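Local coordinates for protein glutamyl-tRNA(Gln) amidotransferase subunit B, mitochondrial (Saccharomyces cerevisiae, PDB 4N0H) that serves as the GatB/GatE-family subunit of a mitochondrial amidotransferase, in which it assembles with partner subunits, at residues B[18-23]-B[208-213]; B[27-32]-B[165-170]. All blocks are in the same frame, centred on the assembly; numbering follows the deposited sequence.

Contact 1: residues B[18-23]-B[208-213]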
loop_
_atom_site.group_PDB
_atom_site.type_symbol
_atom_site.label_atom_id
_atom_site.label_comp_id
_atom_site.label_asym_id
_atom_site.label_seq_id
_atom_site.Cartn_x
_atom_site.Cartn_y
_atom_site.Cartn_z
ATOM N N LEU B 18 -11.338 23.500 21.539
ATOM C CA LEU B 18 -12.117 23.329 20.317
ATOM C C LEU B 18 -11.372 22.503 19.277
ATOM O O LEU B 18 -10.147 22.581 19.167
ATOM C CB LEU B 18 -12.484 24.693 19.720
ATOM C CG LEU B 18 -13.345 25.618 20.577
ATOM C CD1 LEU B 18 -13.497 26.972 19.904
ATOM C CD2 LEU B 18 -14.706 24.993 20.832
ATOM N N GLU B 19 -12.125 21.710 18.520
ATOM C CA GLU B 19 -11.590 21.016 17.356
ATOM C C GLU B 19 -12.385 21.454 16.137
ATOM O O GLU B 19 -13.571 21.137 16.010
ATOM C CB GLU B 19 -11.677 19.505 17.541
ATOM C CG GLU B 19 -10.867 18.994 18.717
ATOM C CD GLU B 19 -11.125 17.531 19.011
ATOM O OE1 GLU B 19 -11.832 16.874 18.214
ATOM O OE2 GLU B 19 -10.620 17.039 20.044
ATOM N N ILE B 20 -11.737 22.204 15.251
ATOM C CA ILE B 20 -12.430 22.818 14.125
ATOM C C ILE B 20 -11.996 22.259 12.775
ATOM O O ILE B 20 -10.846 22.409 12.363
ATOM C CB ILE B 20 -12.257 24.348 14.115
ATOM C CG1 ILE B 20 -12.730 24.947 15.442
ATOM C CG2 ILE B 20 -13.027 24.955 12.953
ATOM C CD1 ILE B 20 -12.605 26.458 15.518
ATOM N N HIS B 21 -12.935 21.616 12.090
ATOM C CA HIS B 21 -12.682 21.108 10.754
ATOM C C HIS B 21 -13.139 22.136 9.739
ATOM O O HIS B 21 -14.232 22.691 9.846
ATOM C CB HIS B 21 -13.396 19.776 10.530
ATOM C CG HIS B 21 -12.826 18.650 11.334
ATOM N ND1 HIS B 21 -13.056 18.507 12.684
ATOM C CD2 HIS B 21 -12.029 17.616 10.975
ATOM C CE1 HIS B 21 -12.429 17.432 13.124
ATOM N NE2 HIS B 21 -11.797 16.874 12.107
ATOM N N THR B 22 -12.288 22.393 8.756
ATOM C CA THR B 22 -12.559 23.424 7.771
ATOM C C THR B 22 -12.304 22.915 6.354
ATOM O O THR B 22 -11.201 22.479 6.032
ATOM C CB THR B 22 -11.697 24.670 8.048
ATOM O OG1 THR B 22 -12.291 25.436 9.105
ATOM C CG2 THR B 22 -11.596 25.532 6.820
ATOM N N GLN B 23 -13.335 22.966 5.517
ATOM C CA GLN B 23 -13.200 22.592 4.116
ATOM C C GLN B 23 -12.394 23.644 3.375
ATOM O O GLN B 23 -12.740 24.824 3.399
ATOM C CB GLN B 23 -14.572 22.447 3.450
ATOM C CG GLN B 23 -15.329 21.188 3.822
ATOM C CD GLN B 23 -16.560 20.964 2.961
ATOM O OE1 GLN B 23 -17.218 21.916 2.533
ATOM N NE2 GLN B 23 -16.875 19.700 2.697
ATOM N N GLY B 208 -21.535 23.644 6.404
ATOM C CA GLY B 208 -20.664 22.558 6.820
ATOM C C GLY B 208 -19.233 22.775 6.360
ATOM O O GLY B 208 -18.367 21.926 6.568
ATOM N N ALA B 209 -18.983 23.921 5.733
ATOM C CA ALA B 209 -17.630 24.300 5.331
ATOM C C ALA B 209 -16.724 24.444 6.553
ATOM O O ALA B 209 -15.500 24.382 6.443
ATOM C CB ALA B 209 -17.657 25.591 4.542
ATOM N N MET B 210 -17.343 24.657 7.711
ATOM C CA MET B 210 -16.642 24.669 8.988
ATOM C C MET B 210 -17.467 23.891 10.008
ATOM O O MET B 210 -18.691 24.022 10.061
ATOM C CB MET B 210 -16.404 26.105 9.459
ATOM C CG MET B 210 -15.759 26.231 10.828
ATOM S SD MET B 210 -15.297 27.941 11.192
ATOM C CE MET B 210 -15.036 27.870 12.959
ATOM N N ARG B 211 -16.798 23.058 10.798
ATOM C CA ARG B 211 -17.475 22.226 11.788
ATOM C C ARG B 211 -16.710 22.307 13.101
ATOM O O ARG B 211 -15.485 22.164 13.126
ATOM C CB ARG B 211 -17.548 20.773 11.313
ATOM C CG ARG B 211 -18.112 20.604 9.909
ATOM C CD ARG B 211 -17.647 19.305 9.265
ATOM N NE ARG B 211 -17.788 19.345 7.812
ATOM C CZ ARG B 211 -17.207 18.488 6.978
ATOM N NH1 ARG B 211 -16.440 17.517 7.455
ATOM N NH2 ARG B 211 -17.386 18.604 5.668
ATOM N N VAL B 212 -17.433 22.534 14.194
ATOM C CA VAL B 212 -16.798 22.734 15.490
ATOM C C VAL B 212 -17.188 21.673 16.519
ATOM O O VAL B 212 -18.348 21.576 16.913
ATOM C CB VAL B 212 -17.140 24.121 16.061
ATOM C CG1 VAL B 212 -16.454 24.328 17.403
ATOM C CG2 VAL B 212 -16.755 25.209 15.076
ATOM N N ASP B 213 -16.212 20.877 16.943
ATOM C CA ASP B 213 -16.390 19.991 18.088
ATOM C C ASP B 213 -15.811 20.667 19.325
ATOM O O ASP B 213 -14.922 21.510 19.219
ATOM C CB ASP B 213 -15.686 18.652 17.863
ATOM C CG ASP B 213 -16.285 17.858 16.719
ATOM O OD1 ASP B 213 -17.488 18.038 16.425
ATOM O OD2 ASP B 213 -15.545 17.047 16.117
#
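Ile20 and Met210 meet on the apolar face of an antiparallel strand pair, where the methyl CE of Met210 comes within 3.5 Å of Ile20 CG2. The methionine has CG anti to the backbone N (chi1 176°), and its extended chain crosses Ile20 at a slant, CG and CE both closing on CG2 and CE also reaching CD1. Val212 CG2 lies beside Ile20 CG1 (4.1 Å), and its CG1 reaches Leu18 CD2 at 3.9 Å. Between the strands, Glu19 with Asp213 and His21 with Arg211 form hydrogen-bonded pairs, and Ile20 with Val212 and Thr22 with Met210 non-hydrogen-bonded pairs. A last bond, Gln23 N to Ala209 O at 2.7 Å, ties residue 23 to the turn that precedes strand 210-218.

The reverse face is polar. Glu19 OE1 and Asp213 OD2, like charges, lie 4.3 Å apart. The His21 ring has Arg211 O at its edge, near its plane, while Asp213 OD2 approaches obliquely, 4.3 Å from His21 CE1 and without a bond. Arg211 reaches back toward the loop before its strand and gives NE to Gly208 O (2.9 Å), which steadies the guanidinium. Arg211 NH2 sits 3.2 Å from Gln23 NE2; both are donors and converge on the same acceptor, OD1 of Asp143, with the amide and guanidinium planes turned 59° apart.

Strand 14-23 lies between strands 210-218 and 168-174 in the mixed sheet, and helix 181-197 covers the apolar face, with Phe187 on Leu18, Tyr191 on Ile20, and Ile188 and Gln192 on Met210.

Contact 2: residues B[27-32]-B[165-170]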
loop_
_atom_site.group_PDB
_atom_site.type_symbol
_atom_site.label_atom_id
_atom_site.label_comp_id
_atom_site.label_asym_id
_atom_site.label_seq_id
_atom_site.Cartn_x
_atom_site.Cartn_y
_atom_site.Cartn_z
ATOM N N LYS B 27 -9.247 24.376 -5.892
ATOM C CA LYS B 27 -10.018 24.091 -7.094
ATOM C C LYS B 27 -10.390 22.609 -7.176
ATOM O O LYS B 27 -11.523 22.257 -7.510
ATOM C CB LYS B 27 -9.244 24.509 -8.344
ATOM C CG LYS B 27 -10.021 24.333 -9.638
ATOM C CD LYS B 27 -9.221 24.845 -10.822
ATOM C CE LYS B 27 -7.842 24.206 -10.870
ATOM N NZ LYS B 27 -7.001 24.768 -11.967
ATOM N N ASN B 28 -9.431 21.749 -6.860
ATOM C CA ASN B 28 -9.639 20.311 -6.939
ATOM C C ASN B 28 -9.453 19.640 -5.584
ATOM O O ASN B 28 -9.142 20.308 -4.604
ATOM C CB ASN B 28 -8.724 19.706 -8.006
ATOM C CG ASN B 28 -9.007 20.275 -9.387
ATOM O OD1 ASN B 28 -10.155 20.595 -9.712
ATOM N ND2 ASN B 28 -7.966 20.420 -10.198
ATOM N N LYS B 29 -9.657 18.326 -5.533
ATOM C CA LYS B 29 -9.676 17.601 -4.268
ATOM C C LYS B 29 -8.281 17.313 -3.720
ATOM O O LYS B 29 -7.286 17.718 -4.304
ATOM C CB LYS B 29 -10.467 16.308 -4.406
ATOM C CG LYS B 29 -11.946 16.518 -4.700
ATOM C CD LYS B 29 -12.679 15.189 -4.577
ATOM C CE LYS B 29 -14.111 15.278 -5.057
ATOM N NZ LYS B 29 -14.790 13.970 -4.827
ATOM N N LEU B 30 -8.227 16.607 -2.595
ATOM C CA LEU B 30 -6.978 16.426 -1.845
ATOM C C LEU B 30 -5.992 15.421 -2.469
ATOM O O LEU B 30 -4.817 15.736 -2.676
ATOM C CB LEU B 30 -7.286 16.034 -0.395
ATOM C CG LEU B 30 -6.083 15.933 0.542
ATOM C CD1 LEU B 30 -5.278 17.227 0.501
ATOM C CD2 LEU B 30 -6.523 15.629 1.971
ATOM N N PHE B 31 -6.464 14.216 -2.764
ATOM C CA PHE B 31 -5.588 13.187 -3.330
ATOM C C PHE B 31 -5.988 12.779 -4.750
ATOM O O PHE B 31 -5.587 11.731 -5.246
ATOM C CB PHE B 31 -5.531 11.968 -2.401
ATOM C CG PHE B 31 -4.852 12.251 -1.096
ATOM C CD1 PHE B 31 -3.478 12.438 -1.045
ATOM C CD2 PHE B 31 -5.584 12.367 0.075
ATOM C CE1 PHE B 31 -2.844 12.714 0.153
ATOM C CE2 PHE B 31 -4.955 12.641 1.277
ATOM C CZ PHE B 31 -3.586 12.824 1.316
ATOM N N SER B 32 -6.794 13.619 -5.386
ATOM C CA SER B 32 -7.202 13.425 -6.769
ATOM C C SER B 32 -7.469 14.802 -7.356
ATOM O O SER B 32 -7.799 15.735 -6.623
ATOM C CB SER B 32 -8.474 12.578 -6.837
ATOM O OG SER B 32 -8.977 12.516 -8.162
ATOM N N SER B 165 -16.429 13.221 -0.942
ATOM C CA SER B 165 -15.335 12.357 -0.522
ATOM C C SER B 165 -14.044 12.869 -1.139
ATOM O O SER B 165 -14.026 13.233 -2.314
ATOM C CB SER B 165 -15.587 10.914 -0.948
ATOM O OG SER B 165 -14.645 10.044 -0.345
ATOM N N ASN B 166 -12.989 12.930 -0.327
ATOM C CA ASN B 166 -11.660 13.347 -0.774
ATOM C C ASN B 166 -11.501 14.871 -0.926
ATOM O O ASN B 166 -10.483 15.355 -1.418
ATOM C CB ASN B 166 -11.260 12.590 -2.051
ATOM C CG ASN B 166 -9.798 12.737 -2.386
ATOM O OD1 ASN B 166 -8.949 12.808 -1.500
ATOM N ND2 ASN B 166 -9.496 12.786 -3.674
ATOM N N VAL B 167 -12.508 15.623 -0.489
ATOM C CA VAL B 167 -12.390 17.079 -0.376
ATOM C C VAL B 167 -11.377 17.401 0.733
ATOM O O VAL B 167 -11.373 16.742 1.770
ATOM C CB VAL B 167 -13.768 17.718 -0.069
ATOM C CG1 VAL B 167 -13.635 19.148 0.476
ATOM C CG2 VAL B 167 -14.663 17.680 -1.314
ATOM N N PRO B 168 -10.502 18.400 0.515
ATOM C CA PRO B 168 -9.483 18.684 1.533
ATOM C C PRO B 168 -10.053 19.388 2.761
ATOM O O PRO B 168 -10.873 20.296 2.634
ATOM C CB PRO B 168 -8.502 19.629 0.818
ATOM C CG PRO B 168 -8.939 19.682 -0.614
ATOM C CD PRO B 168 -10.379 19.291 -0.650
ATOM N N LEU B 169 -9.612 18.955 3.937
ATOM C CA LEU B 169 -9.960 19.598 5.196
ATOM C C LEU B 169 -8.683 19.985 5.926
ATOM O O LEU B 169 -7.642 19.346 5.756
ATOM C CB LEU B 169 -10.749 18.641 6.098
ATOM C CG LEU B 169 -12.047 18.021 5.579
ATOM C CD1 LEU B 169 -12.584 16.987 6.564
ATOM C CD2 LEU B 169 -13.058 19.110 5.359
ATOM N N ILE B 170 -8.762 21.036 6.734
ATOM C CA ILE B 170 -7.752 21.266 7.757
ATOM C C ILE B 170 -8.419 21.186 9.124
ATOM O O ILE B 170 -9.430 21.843 9.371
ATOM C CB ILE B 170 -7.045 22.619 7.599
ATOM C CG1 ILE B 170 -6.136 22.603 6.372
ATOM C CG2 ILE B 170 -6.223 22.931 8.835
ATOM C CD1 ILE B 170 -5.249 23.832 6.259
#
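Lys29 NZ donates to the backbone carbonyl O of Ser165 at 2.7 Å, and the same ammonium is gripped by a salt bridge to Asp53 and by the carbonyl oxygens of Asn163 and His48. A carboxylate and three carbonyl oxygens thus satisfy this buried group. Within the GatB/GatE catalytic domain, the contact joins the irregular loop after strand 14-23 to the loop running into strand 168-174 and that strand's first residues. Lys29 gets to its partners through an all-extended chain beyond CG, running alongside the backbone of Ser165 and Asn166, with CD 3.3 Å from Ser165 O.

Asn166 binds the loop with both its backbone and its side chain. Its carbonyl O accepts Leu30 N at 2.8 Å, almost straight at the hydrogen (173°). Its side chain has CG anti to the backbone N (chi1 -167°), which places the amide against residues 31 and 32, where OD1 takes Phe31 N at 3.1 Å in a more bent bond. That oxygen also accepts from Gln142 of strand 130-142, while ND2 is held by Asp53, which bridges Lys29 and Asn166. Asp53 on ND2, with Phe31 N and Gln142 on OD1, sets the amide's orientation. OD1 also rests at the edge of the Phe31 ring, the ring and amide planes being only 10° apart.

Next to these polar groups, Leu30 and Pro168 run in opposite directions, CB to CB 4.0 Å, with Leu30 CD1 also on the proline CB; Ile140 and Ala67 add to the leucine's surroundings. On the subunit F side, Gln124 of that chain packs on Asn28. The proline ring packs against the loop backbone, Pro168 CG lying 3.7 Å from Leu30 N.

In the fold
Contact 1 and contact 2 have centres about 15 Å apart and share the mixed sheet, since strands 14-23 and 168-174 are neighbours in it. Along the chain the order is 18-23, 27-32, 165-170, 208-213, which puts both segments of contact 2 between the two of contact 1. They also meet directly: Thr22 O probably accepts a hydrogen bond from Ile170 N at 2.9 Å, and Gln23 packs on Leu169 and Val167. Contact 1 lies near the centre of the chain, whereas contact 2 lies where these strands give way to loops. Of the two, contact 2 alone comes near subunit F, through residues of 27-32, while contact 1 is internal to the catalytic domain.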